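Local structure of CCHC-type domain-containing protein (Trypanosoma brucei brucei, 7C45) at residues A[279-282]-A[283-286]; A[130-133]-A[134-138]; A[256-259]-A[260-263]; A[242-245]-A[246-249]. The protein binds RNA and trims guide RNAs in the trypanosome, probably acting as a 3'-5' exonuclease of the RNase D family. All blocks are in the same frame, centred on the assembly; numbering follows the deposited sequence.

Interaction 1. Residues A[279-282]-A[283-286]; sequences AKCS and FCGE. With ZN (zinc ion), chain D.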
ATOM      1  N   ALA A 279     -14.326   1.808 -31.187  1.00 35.73           N
ATOM      2  CA  ALA A 279     -14.422   2.398 -29.859  1.00 32.67           C
ATOM      3  C   ALA A 279     -13.895   3.831 -29.861  1.00 39.80           C
ATOM      4  O   ALA A 279     -13.081   4.222 -30.704  1.00 46.05           O
ATOM      5  CB  ALA A 279     -13.655   1.558 -28.845  1.00 28.95           C
ATOM      6  N   LYS A 280     -14.378   4.630 -28.908  1.00 33.41           N
ATOM      7  CA  LYS A 280     -13.939   6.011 -28.782  1.00 34.11           C
ATOM      8  C   LYS A 280     -13.787   6.379 -27.311  1.00 24.75           C
ATOM      9  O   LYS A 280     -14.445   5.807 -26.440  1.00 20.22           O
ATOM     10  CB  LYS A 280     -14.929   6.969 -29.468  1.00 38.35           C
ATOM     11  CG  LYS A 280     -15.373   6.534 -30.868  1.00 40.71           C
ATOM     12  CD  LYS A 280     -16.146   7.625 -31.584  1.00 43.92           C
ATOM     13  CE  LYS A 280     -17.242   8.179 -30.697  1.00 44.50           C
ATOM     14  NZ  LYS A 280     -18.126   7.094 -30.185  1.00 46.49           N
ATOM     15  N   CYS A 281     -12.925   7.356 -27.042  1.00 18.90           N
ATOM     16  CA  CYS A 281     -12.803   7.888 -25.690  1.00 18.83           C
ATOM     17  C   CYS A 281     -14.147   8.434 -25.226  1.00 19.12           C
ATOM     18  O   CYS A 281     -14.759   9.250 -25.917  1.00 19.60           O
ATOM     19  CB  CYS A 281     -11.757   8.996 -25.646  1.00 19.06           C
ATOM     20  SG  CYS A 281     -11.673   9.770 -24.036  1.00 19.06           S
ATOM     21  N   SER A 282     -14.614   7.974 -24.070  1.00 18.89           N
ATOM     22  CA  SER A 282     -15.935   8.416 -23.602  1.00 19.23           C
ATOM     23  C   SER A 282     -15.940   9.881 -23.169  1.00 19.67           C
ATOM     24  O   SER A 282     -17.017  10.483 -23.042  1.00 20.10           O
ATOM     25  CB  SER A 282     -16.412   7.523 -22.470  1.00 18.93           C
ATOM     26  OG  SER A 282     -15.595   7.629 -21.346  1.00 18.66           O
ATOM     27  N   PHE A 283     -14.766  10.468 -22.947  1.00 19.62           N
ATOM     28  CA  PHE A 283     -14.692  11.889 -22.605  1.00 20.11           C
ATOM     29  C   PHE A 283     -14.715  12.749 -23.869  1.00 21.32           C
ATOM     30  O   PHE A 283     -15.685  13.459 -24.129  1.00 21.15           O
ATOM     31  CB  PHE A 283     -13.443  12.171 -21.757  1.00 19.89           C
ATOM     32  CG  PHE A 283     -13.402  13.565 -21.184  1.00 20.39           C
ATOM     33  CD1 PHE A 283     -14.106  13.878 -20.045  1.00 20.52           C
ATOM     34  CD2 PHE A 283     -12.716  14.574 -21.837  1.00 21.09           C
ATOM     35  CE1 PHE A 283     -14.074  15.155 -19.518  1.00 21.03           C
ATOM     36  CE2 PHE A 283     -12.688  15.848 -21.335  1.00 21.35           C
ATOM     37  CZ  PHE A 283     -13.372  16.146 -20.174  1.00 23.30           C
ATOM     38  N   CYS A 284     -13.644  12.712 -24.663  1.00 20.56           N
ATOM     39  CA  CYS A 284     -13.497  13.620 -25.796  1.00 21.12           C
ATOM     40  C   CYS A 284     -14.004  13.055 -27.107  1.00 21.17           C
ATOM     41  O   CYS A 284     -14.050  13.790 -28.105  1.00 21.68           O
ATOM     42  CB  CYS A 284     -12.029  14.005 -25.970  1.00 21.34           C
ATOM     43  SG  CYS A 284     -11.022  12.627 -26.593  1.00 20.55           S
ATOM     44  N   GLY A 285     -14.320  11.770 -27.148  1.00 20.68           N
ATOM     45  CA  GLY A 285     -14.973  11.176 -28.288  1.00 20.73           C
ATOM     46  C   GLY A 285     -14.085  10.719 -29.427  1.00 20.64           C
ATOM     47  O   GLY A 285     -14.613  10.264 -30.446  1.00 23.20           O
ATOM     48  N   GLU A 286     -12.763  10.825 -29.317  1.00 23.53           N
ATOM     49  CA  GLU A 286     -11.943  10.405 -30.447  1.00 23.72           C
ATOM     50  C   GLU A 286     -11.489   8.969 -30.284  1.00 19.91           C
ATOM     51  O   GLU A 286     -11.476   8.412 -29.188  1.00 19.49           O
ATOM     52  CB  GLU A 286     -10.724  11.296 -30.620  1.00 31.20           C
ATOM     53  CG  GLU A 286     -10.906  12.533 -29.912  1.00 44.32           C
ATOM     54  CD  GLU A 286     -10.135  13.692 -30.459  1.00 59.28           C
ATOM     55  OE1 GLU A 286      -9.149  13.465 -31.179  1.00 62.24           O
ATOM     56  OE2 GLU A 286     -10.523  14.836 -30.173  1.00 63.13           O
TER
HETATM   57 ZN    ZN D 402     -10.169  11.500 -24.792  1.00 19.69          ZN

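Interaction 2. Residues A[130-133]-A[134-138]; sequences AIQW and KLRSV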
ATOM      1  N   ALA A 130      -4.636  -9.059  -7.159  1.00 14.65           N
ATOM      2  CA  ALA A 130      -5.475 -10.256  -7.181  1.00 16.14           C
ATOM      3  C   ALA A 130      -6.715 -10.034  -8.031  1.00 15.04           C
ATOM      4  O   ALA A 130      -7.186 -10.956  -8.710  1.00 15.25           O
ATOM      5  CB  ALA A 130      -5.875 -10.646  -5.754  1.00 15.03           C
ATOM      6  N   ILE A 131      -7.233  -8.813  -8.012  1.00 14.96           N
ATOM      7  CA  ILE A 131      -8.365  -8.460  -8.866  1.00 15.10           C
ATOM      8  C   ILE A 131      -7.959  -8.553 -10.329  1.00 17.18           C
ATOM      9  O   ILE A 131      -8.654  -9.167 -11.148  1.00 15.25           O
ATOM     10  CB  ILE A 131      -8.881  -7.058  -8.503  1.00 15.07           C
ATOM     11  CG1 ILE A 131      -9.527  -7.090  -7.109  1.00 15.21           C
ATOM     12  CG2 ILE A 131      -9.860  -6.515  -9.566  1.00 15.21           C
ATOM     13  CD1 ILE A 131      -9.866  -5.722  -6.548  1.00 18.49           C
ATOM     14  N   GLN A 132      -6.816  -7.954 -10.678  1.00 14.86           N
ATOM     15  CA  GLN A 132      -6.337  -8.058 -12.058  1.00 14.86           C
ATOM     16  C   GLN A 132      -6.055  -9.493 -12.453  1.00 17.69           C
ATOM     17  O   GLN A 132      -6.226  -9.854 -13.621  1.00 16.68           O
ATOM     18  CB  GLN A 132      -5.066  -7.233 -12.270  1.00 16.11           C
ATOM     19  CG  GLN A 132      -5.198  -5.843 -11.752  1.00 14.61           C
ATOM     20  CD  GLN A 132      -6.483  -5.194 -12.177  1.00 18.09           C
ATOM     21  OE1 GLN A 132      -6.843  -5.185 -13.363  1.00 21.28           O
ATOM     22  NE2 GLN A 132      -7.193  -4.660 -11.222  1.00 19.15           N
ATOM     23  N   TRP A 133      -5.585 -10.306 -11.514  1.00 15.02           N
ATOM     24  CA  TRP A 133      -5.350 -11.712 -11.796  1.00 15.22           C
ATOM     25  C   TRP A 133      -6.657 -12.432 -12.102  1.00 15.49           C
ATOM     26  O   TRP A 133      -6.753 -13.156 -13.098  1.00 15.68           O
ATOM     27  CB  TRP A 133      -4.642 -12.372 -10.611  1.00 15.24           C
ATOM     28  CG  TRP A 133      -4.518 -13.847 -10.763  1.00 15.54           C
ATOM     29  CD1 TRP A 133      -5.269 -14.819 -10.156  1.00 15.81           C
ATOM     30  CD2 TRP A 133      -3.618 -14.516 -11.632  1.00 15.66           C
ATOM     31  NE1 TRP A 133      -4.854 -16.060 -10.579  1.00 16.11           N
ATOM     32  CE2 TRP A 133      -3.850 -15.900 -11.484  1.00 16.02           C
ATOM     33  CE3 TRP A 133      -2.629 -14.081 -12.501  1.00 15.56           C
ATOM     34  CZ2 TRP A 133      -3.119 -16.845 -12.192  1.00 16.27           C
ATOM     35  CZ3 TRP A 133      -1.909 -15.016 -13.188  1.00 15.81           C
ATOM     36  CH2 TRP A 133      -2.165 -16.383 -13.045  1.00 18.55           C
ATOM     37  N   LYS A 134      -7.661 -12.281 -11.230  1.00 15.57           N
ATOM     38  CA  LYS A 134      -8.931 -12.972 -11.433  1.00 15.90           C
ATOM     39  C   LYS A 134      -9.590 -12.563 -12.748  1.00 15.94           C
ATOM     40  O   LYS A 134     -10.177 -13.399 -13.440  1.00 16.22           O
ATOM     41  CB  LYS A 134      -9.884 -12.694 -10.270  1.00 16.01           C
ATOM     42  CG  LYS A 134     -11.252 -13.298 -10.443  1.00 18.62           C
ATOM     43  CD  LYS A 134     -12.021 -13.275  -9.152  1.00 25.38           C
ATOM     44  CE  LYS A 134     -13.350 -13.986  -9.310  1.00 26.67           C
ATOM     45  NZ  LYS A 134     -13.083 -15.447  -9.323  1.00 29.48           N
ATOM     46  N   LEU A 135      -9.513 -11.285 -13.102  1.00 15.71           N
ATOM     47  CA  LEU A 135     -10.169 -10.802 -14.309  1.00 15.78           C
ATOM     48  C   LEU A 135      -9.330 -10.998 -15.571  1.00 20.95           C
ATOM     49  O   LEU A 135      -9.896 -11.174 -16.646  1.00 15.98           O
ATOM     50  CB  LEU A 135     -10.508  -9.318 -14.182  1.00 17.35           C
ATOM     51  CG  LEU A 135     -11.459  -8.941 -13.054  1.00 16.92           C
ATOM     52  CD1 LEU A 135     -11.619  -7.446 -12.934  1.00 21.98           C
ATOM     53  CD2 LEU A 135     -12.792  -9.614 -13.247  1.00 23.88           C
ATOM     54  N   ARG A 136      -7.997 -10.932 -15.479  1.00 15.55           N
ATOM     55  CA  ARG A 136      -7.167 -10.810 -16.674  1.00 15.52           C
ATOM     56  C   ARG A 136      -5.898 -11.658 -16.671  1.00 15.55           C
ATOM     57  O   ARG A 136      -5.164 -11.624 -17.668  1.00 15.59           O
ATOM     58  CB  ARG A 136      -6.752  -9.348 -16.891  1.00 23.79           C
ATOM     59  CG  ARG A 136      -7.867  -8.347 -16.886  1.00 22.88           C
ATOM     60  CD  ARG A 136      -7.334  -7.005 -16.466  1.00 26.47           C
ATOM     61  NE  ARG A 136      -6.133  -6.676 -17.195  1.00 33.29           N
ATOM     62  CZ  ARG A 136      -5.335  -5.653 -16.908  1.00 33.97           C
ATOM     63  NH1 ARG A 136      -4.264  -5.427 -17.653  1.00 33.83           N
ATOM     64  NH2 ARG A 136      -5.585  -4.866 -15.870  1.00 35.37           N
ATOM     65  N   SER A 137      -5.623 -12.419 -15.615  1.00 15.58           N
ATOM     66  CA  SER A 137      -4.373 -13.182 -15.486  1.00 15.64           C
ATOM     67  C   SER A 137      -3.156 -12.256 -15.492  1.00 15.44           C
ATOM     68  O   SER A 137      -2.083 -12.622 -15.977  1.00 15.54           O
ATOM     69  CB  SER A 137      -4.233 -14.250 -16.577  1.00 15.95           C
ATOM     70  OG  SER A 137      -5.285 -15.187 -16.515  1.00 16.20           O
ATOM     71  N   VAL A 138      -3.334 -11.060 -14.949  1.00 16.13           N
ATOM     72  CA  VAL A 138      -2.272 -10.085 -14.780  1.00 15.04           C
ATOM     73  C   VAL A 138      -1.790 -10.180 -13.335  1.00 14.92           C
ATOM     74  O   VAL A 138      -2.606 -10.129 -12.404  1.00 14.86           O
ATOM     75  CB  VAL A 138      -2.772  -8.673 -15.112  1.00 15.66           C
ATOM     76  CG1 VAL A 138      -1.839  -7.612 -14.540  1.00 14.94           C
ATOM     77  CG2 VAL A 138      -2.932  -8.507 -16.633  1.00 16.47           C
TER

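Interaction 3. Residues A[256-259]-A[260-263]; sequences GGCH and FCGA. With ZN (zinc ion), chain C.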
ATOM      1  N   GLY A 256      -8.053 -15.073 -15.033  1.00 16.33           N
ATOM      2  CA  GLY A 256      -9.096 -14.838 -16.006  1.00 18.00           C
ATOM      3  C   GLY A 256      -8.565 -14.394 -17.352  1.00 16.35           C
ATOM      4  O   GLY A 256      -7.365 -14.319 -17.601  1.00 16.50           O
ATOM      5  N   GLY A 257      -9.501 -14.137 -18.256  1.00 20.40           N
ATOM      6  CA  GLY A 257      -9.169 -13.609 -19.554  1.00 16.41           C
ATOM      7  C   GLY A 257     -10.392 -13.009 -20.224  1.00 16.96           C
ATOM      8  O   GLY A 257     -11.475 -12.928 -19.640  1.00 16.59           O
ATOM      9  N   CYS A 258     -10.200 -12.581 -21.462  1.00 16.49           N
ATOM     10  CA  CYS A 258     -11.233 -11.845 -22.172  1.00 16.57           C
ATOM     11  C   CYS A 258     -12.323 -12.812 -22.626  1.00 16.92           C
ATOM     12  O   CYS A 258     -12.056 -13.762 -23.361  1.00 17.11           O
ATOM     13  CB  CYS A 258     -10.640 -11.103 -23.359  1.00 18.45           C
ATOM     14  SG  CYS A 258     -11.894 -10.302 -24.373  1.00 16.67           S
ATOM     15  N   HIS A 259     -13.548 -12.587 -22.167  1.00 17.04           N
ATOM     16  CA  HIS A 259     -14.637 -13.468 -22.584  1.00 17.43           C
ATOM     17  C   HIS A 259     -14.919 -13.391 -24.078  1.00 17.58           C
ATOM     18  O   HIS A 259     -15.534 -14.315 -24.623  1.00 17.92           O
ATOM     19  CB  HIS A 259     -15.916 -13.119 -21.829  1.00 17.59           C
ATOM     20  CG  HIS A 259     -15.871 -13.453 -20.376  1.00 17.58           C
ATOM     21  ND1 HIS A 259     -16.938 -13.236 -19.529  1.00 17.78           N
ATOM     22  CD2 HIS A 259     -14.888 -13.982 -19.614  1.00 17.63           C
ATOM     23  CE1 HIS A 259     -16.608 -13.618 -18.308  1.00 17.75           C
ATOM     24  NE2 HIS A 259     -15.374 -14.080 -18.332  1.00 17.53           N
ATOM     25  N   PHE A 260     -14.529 -12.306 -24.744  1.00 17.38           N
ATOM     26  CA  PHE A 260     -14.904 -12.137 -26.147  1.00 17.55           C
ATOM     27  C   PHE A 260     -13.937 -12.847 -27.087  1.00 17.60           C
ATOM     28  O   PHE A 260     -14.365 -13.499 -28.047  1.00 17.88           O
ATOM     29  CB  PHE A 260     -14.992 -10.653 -26.519  1.00 17.41           C
ATOM     30  CG  PHE A 260     -15.493 -10.414 -27.935  1.00 17.62           C
ATOM     31  CD1 PHE A 260     -16.858 -10.369 -28.215  1.00 17.90           C
ATOM     32  CD2 PHE A 260     -14.602 -10.271 -28.985  1.00 17.59           C
ATOM     33  CE1 PHE A 260     -17.295 -10.170 -29.484  1.00 18.11           C
ATOM     34  CE2 PHE A 260     -15.042 -10.056 -30.256  1.00 17.81           C
ATOM     35  CZ  PHE A 260     -16.396 -10.007 -30.509  1.00 18.20           C
ATOM     36  N   CYS A 261     -12.633 -12.706 -26.845  1.00 17.37           N
ATOM     37  CA  CYS A 261     -11.625 -13.287 -27.715  1.00 17.46           C
ATOM     38  C   CYS A 261     -10.790 -14.346 -27.033  1.00 17.49           C
ATOM     39  O   CYS A 261     -10.013 -15.011 -27.711  1.00 17.65           O
ATOM     40  CB  CYS A 261     -10.676 -12.221 -28.266  1.00 17.29           C
ATOM     41  SG  CYS A 261      -9.458 -11.594 -27.063  1.00 16.94           S
ATOM     42  N   GLY A 262     -10.896 -14.499 -25.717  1.00 17.37           N
ATOM     43  CA  GLY A 262     -10.182 -15.543 -25.024  1.00 17.44           C
ATOM     44  C   GLY A 262      -8.760 -15.214 -24.606  1.00 17.21           C
ATOM     45  O   GLY A 262      -8.134 -16.039 -23.928  1.00 17.28           O
ATOM     46  N   ALA A 263      -8.232 -14.053 -24.979  1.00 16.98           N
ATOM     47  CA  ALA A 263      -6.849 -13.725 -24.647  1.00 16.82           C
ATOM     48  C   ALA A 263      -6.724 -13.334 -23.184  1.00 16.55           C
ATOM     49  O   ALA A 263      -7.643 -12.765 -22.590  1.00 16.42           O
ATOM     50  CB  ALA A 263      -6.327 -12.582 -25.510  1.00 16.74           C
TER
HETATM   51 ZN    ZN C 401     -10.466  -9.687 -26.102  1.00 16.67          ZN

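Interaction 4. Residues A[242-245]-A[246-249]; sequences EVNR and AWLE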
ATOM      1  N   GLU A 242       6.043  -7.836  -9.367  1.00 15.38           N
ATOM      2  CA  GLU A 242       4.977  -8.794  -9.632  1.00 14.74           C
ATOM      3  C   GLU A 242       4.618  -9.595  -8.379  1.00 14.68           C
ATOM      4  O   GLU A 242       5.295  -9.552  -7.349  1.00 14.65           O
ATOM      5  CB  GLU A 242       5.333  -9.739 -10.789  1.00 15.01           C
ATOM      6  CG  GLU A 242       6.519 -10.605 -10.594  1.00 24.23           C
ATOM      7  CD  GLU A 242       6.887 -11.320 -11.892  1.00 30.53           C
ATOM      8  OE1 GLU A 242       6.078 -12.134 -12.375  1.00 22.01           O
ATOM      9  OE2 GLU A 242       7.973 -11.037 -12.436  1.00 33.79           O
ATOM     10  N   VAL A 243       3.486 -10.290  -8.468  1.00 14.70           N
ATOM     11  CA  VAL A 243       3.036 -11.221  -7.449  1.00 14.74           C
ATOM     12  C   VAL A 243       3.167 -12.612  -8.038  1.00 15.04           C
ATOM     13  O   VAL A 243       2.662 -12.874  -9.136  1.00 15.14           O
ATOM     14  CB  VAL A 243       1.585 -10.939  -7.012  1.00 14.63           C
ATOM     15  CG1 VAL A 243       1.090 -12.034  -6.104  1.00 14.78           C
ATOM     16  CG2 VAL A 243       1.494  -9.577  -6.328  1.00 14.39           C
ATOM     17  N   ASN A 244       3.887 -13.470  -7.332  1.00 15.21           N
ATOM     18  CA  ASN A 244       4.074 -14.876  -7.652  1.00 15.58           C
ATOM     19  C   ASN A 244       2.791 -15.501  -8.208  1.00 15.70           C
ATOM     20  O   ASN A 244       1.762 -15.495  -7.541  1.00 15.63           O
ATOM     21  CB  ASN A 244       4.512 -15.560  -6.343  1.00 15.71           C
ATOM     22  CG  ASN A 244       4.866 -16.974  -6.512  1.00 23.75           C
ATOM     23  OD1 ASN A 244       4.055 -17.758  -6.951  1.00 22.21           O
ATOM     24  ND2 ASN A 244       6.102 -17.334  -6.152  1.00 23.75           N
ATOM     25  N   ARG A 245       2.832 -16.001  -9.463  1.00 15.91           N
ATOM     26  CA  ARG A 245       1.630 -16.606 -10.057  1.00 16.06           C
ATOM     27  C   ARG A 245       1.185 -17.856  -9.314  1.00 16.39           C
ATOM     28  O   ARG A 245      -0.019 -18.106  -9.183  1.00 16.45           O
ATOM     29  CB  ARG A 245       1.850 -16.946 -11.536  1.00 18.94           C
ATOM     30  CG  ARG A 245       2.109 -15.759 -12.405  1.00 27.09           C
ATOM     31  CD  ARG A 245       1.975 -16.118 -13.879  1.00 33.60           C
ATOM     32  NE  ARG A 245       2.207 -14.943 -14.696  1.00 34.08           N
ATOM     33  CZ  ARG A 245       3.414 -14.453 -14.952  1.00 36.20           C
ATOM     34  NH1 ARG A 245       3.547 -13.364 -15.701  1.00 38.57           N
ATOM     35  NH2 ARG A 245       4.495 -15.051 -14.471  1.00 38.44           N
ATOM     36  N   ALA A 246       2.130 -18.671  -8.835  1.00 16.65           N
ATOM     37  CA  ALA A 246       1.722 -19.873  -8.120  1.00 19.27           C
ATOM     38  C   ALA A 246       0.933 -19.528  -6.858  1.00 16.86           C
ATOM     39  O   ALA A 246      -0.055 -20.195  -6.537  1.00 17.11           O
ATOM     40  CB  ALA A 246       2.940 -20.730  -7.783  1.00 21.34           C
ATOM     41  N   TRP A 247       1.349 -18.488  -6.127  1.00 16.48           N
ATOM     42  CA  TRP A 247       0.567 -18.091  -4.955  1.00 16.34           C
ATOM     43  C   TRP A 247      -0.805 -17.559  -5.361  1.00 16.21           C
ATOM     44  O   TRP A 247      -1.796 -17.809  -4.675  1.00 16.36           O
ATOM     45  CB  TRP A 247       1.318 -17.052  -4.129  1.00 15.99           C
ATOM     46  CG  TRP A 247       2.474 -17.632  -3.400  1.00 16.16           C
ATOM     47  CD1 TRP A 247       2.942 -18.920  -3.473  1.00 24.89           C
ATOM     48  CD2 TRP A 247       3.295 -16.959  -2.453  1.00 15.95           C
ATOM     49  NE1 TRP A 247       4.030 -19.069  -2.646  1.00 25.01           N
ATOM     50  CE2 TRP A 247       4.260 -17.888  -2.008  1.00 21.65           C
ATOM     51  CE3 TRP A 247       3.315 -15.664  -1.951  1.00 15.56           C
ATOM     52  CZ2 TRP A 247       5.234 -17.546  -1.073  1.00 16.18           C
ATOM     53  CZ3 TRP A 247       4.291 -15.332  -1.031  1.00 15.48           C
ATOM     54  CH2 TRP A 247       5.239 -16.266  -0.609  1.00 15.78           C
ATOM     55  N   LEU A 248      -0.882 -16.816  -6.462  1.00 16.00           N
ATOM     56  CA  LEU A 248      -2.181 -16.347  -6.945  1.00 17.03           C
ATOM     57  C   LEU A 248      -3.087 -17.525  -7.277  1.00 16.35           C
ATOM     58  O   LEU A 248      -4.264 -17.557  -6.884  1.00 16.47           O
ATOM     59  CB  LEU A 248      -1.988 -15.452  -8.167  1.00 15.69           C
ATOM     60  CG  LEU A 248      -1.487 -14.033  -7.852  1.00 15.31           C
ATOM     61  CD1 LEU A 248      -1.005 -13.308  -9.080  1.00 15.17           C
ATOM     62  CD2 LEU A 248      -2.560 -13.212  -7.191  1.00 15.17           C
ATOM     63  N   GLU A 249      -2.548 -18.505  -8.008  1.00 16.64           N
ATOM     64  CA  GLU A 249      -3.335 -19.694  -8.329  1.00 17.11           C
ATOM     65  C   GLU A 249      -3.848 -20.364  -7.061  1.00 17.41           C
ATOM     66  O   GLU A 249      -5.004 -20.799  -7.008  1.00 17.70           O
ATOM     67  CB  GLU A 249      -2.509 -20.683  -9.164  1.00 17.43           C
ATOM     68  CG  GLU A 249      -2.004 -20.148 -10.505  1.00 27.75           C
ATOM     69  CD  GLU A 249      -2.882 -20.545 -11.697  1.00 43.13           C
ATOM     70  OE1 GLU A 249      -4.060 -20.901 -11.474  1.00 48.67           O
ATOM     71  OE2 GLU A 249      -2.389 -20.485 -12.846  1.00 42.59           O
TER

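Interaction 1. Residues A[279-282]-A[283-286]
Phe283 meets the preceding Cys281 through its backbone rather than its ring. Its N-H is directed at Cys281 SG in a weak bond (Phe283 N to SG 3.4 Å), and its CB lies against the same sulfur. With CG anti to the backbone N (chi1 -171°), the phenyl ring swings off the turn and rests on Cys294, Lys296 and Lys297.

Cys284 contributes a straighter N-H to the same sulfur, the angle at hydrogen being 162° over 3.6 Å from Cys284 N to Cys281 SG. Two amides thus converge on one thiolate, which should spread its negative charge and suit it to metal binding. Both sulfurs grip the zinc ion, Cys281 SG at 2.4 Å and Cys284 SG at 2.3 Å. This is the CxxC turn that opens a CCHC zinc knuckle, and His289 and Cys294 complete the tetrahedral site.

Gly285, at positive phi, turns the chain back. Its N gives a weak, bent bond to Cys281 O at 2.8 Å, and its carbonyl oxygen lies against the aliphatic part of Lys280, with Lys280 CD 3.3 Å from Gly285 O, before the bent lysine chain leads its amino end away.

Glu286 closes the loop through its carbonyl: Cys281 N donates to Glu286 O over 2.8 Å in an almost linear bond (174°), while the Glu286 side chain sets off away from 279-282.

Interaction 2. Residues A[130-133]-A[134-138]
Gln132 and Arg136, one helical turn apart, run side by side in the same direction, and their ends are joined by a hydrogen bond from Arg136 NH2 to Gln132 OE1 of 2.8 Å. The amide and guanidinium planes stand 70° apart; the oxygen lies near the edge of the guanidinium, 20° out of its plane, and the bond is bent at the hydrogen. Gln132 reaches this point by folding at chi2 (-47°), which brings its amide back beside the arginine. Val138 covers one face of the guanidinium, its CB 4.2 Å above the centre of the Arg136 group. NH1 is engaged separately by Gly265 O, and the arginine also packs on a sugar of the bound RNA.

The indole of Trp133 leaves the helix on another side, about a quarter-turn round from Gln132. Ser137 approaches it obliquely, its carbonyl carbon 3.5 Å from Trp133 CE3, while Val138 O sits at the ring edge, in its plane. Trp133 NE1 is satisfied by Gly253 O. Ile131 and Leu135 lie alongside one another, Ile131 CG2 to Leu135 CD1 being 3.9 Å.

The backbone carbonyl of Gln132 accepts Arg136 N at 2.8 Å and, weakly, Val138 N, while Ser137 N bonds to Trp133 O. Ser137 takes a left-handed conformation (positive phi) that folds Val138 back over the last turn, typical of a helix C-terminus, here that of helix 124-136 in the exonuclease domain.

Interaction 3. Residues A[256-259]-A[260-263]
Cys258 and Cys261 come together on a zinc ion, with Cys258 SG 2.3 Å and Cys261 SG 2.4 Å from the metal. The two sulfurs stand 3.9 Å apart, SG to SG. They reach it by different rotations: SG of Cys258 lies anti to its backbone N (chi1 174°), whereas that of Cys261 sits between backbone N and carbonyl carbon (chi1 75°). His266 and Cys271 supply the other two ligands of this CCHC site.

Backbone amides donate to both sulfurs. Cys261 N donates to Cys258 SG over 3.5 Å in a fairly straight bond, and Phe260 N adds a weaker one to the same atom. The second thiolate is served in turn by Ala263 N, 3.4 Å from Cys261 SG. Such N-H to sulfur bonds are common in CxxC zinc turns and probably temper the charge on the thiolates.

Two main-chain bonds draw the ends of the turn together. Cys258 N reaches Ala263 O at 2.8 Å, nearly linear (168°), and Gly262 N reaches Cys258 O at 2.7 Å with a bent angle. Gly262 takes positive phi to complete the reversal.

In the fold, Phe260 lies on Lys274 and Cys261 on Lys273, both of the short helix 272-275, while Gly256, at the start of the turn, is tied through its backbone to Trp133 and Ser137 at the C-terminal end of helix 124-136.

Interaction 4. Residues A[242-245]-A[246-249]
Asn244 caps the N-terminus of helix 245-251, its OD1 accepting the backbone N-H of Trp247 at 2.9 Å. Its CG stands anti to the backbone N (chi1 -175°), which carries the amide over the first helical turn. The donor stands 37° above the plane of the amide carbonyl rather than on a lone pair, although the N-H itself is well aimed, with 157° at hydrogen. The side chain of the cap also shelters one face of the Trp247 ring: its CG lies 4.0 Å above the indole plane, offset toward the rim. The other end of the amide, ND2, is held by Ala236 O, which fixes the rotation of the group and leaves OD1 turned to the helix.

Flanking the cap is a hydrophobic staple. Val243, just before it, meets Leu248, four residues after it, the two side chains crossing at about a right angle with Val243 CG1 3.7 Å from Leu248 CG. The first regular helical bonds follow: Leu248 N to Asn244 O at 3.1 Å and Glu249 N to Arg245 O at 2.8 Å. The Arg245 chain is extended from CG to NE, and its NH2 faces Glu242 OE1 at a long 3.9 Å, an attraction of charges without a directed N-H.

Around the turn, Val243 and Trp247 lie against helix 212-226, where Trp247 makes an edge-to-face contact with Tyr222 and Leu248 rests on Leu218. Leu248 also meets Trp133 of helix 124-136, together with Arg245 and Glu249.

Along the chain the order is interaction 2, then 4, 3 and 1. Interaction 2, on helix 124-136 of the exonuclease domain, lies between interactions 3 and 4, touching both: its centre is 10 Å from that of interaction 4, where the two meet through Trp133, and 12 Å from that of interaction 3. The first zinc knuckle is thus anchored on the end of that helix, next to the capped helix 245-251. Interaction 1, the second knuckle, stands apart, its nearest atoms about 12 Å from interaction 3. The two knuckles are near repeats of one turn, and both lie close to the bound RNA, consistent with a role in holding it.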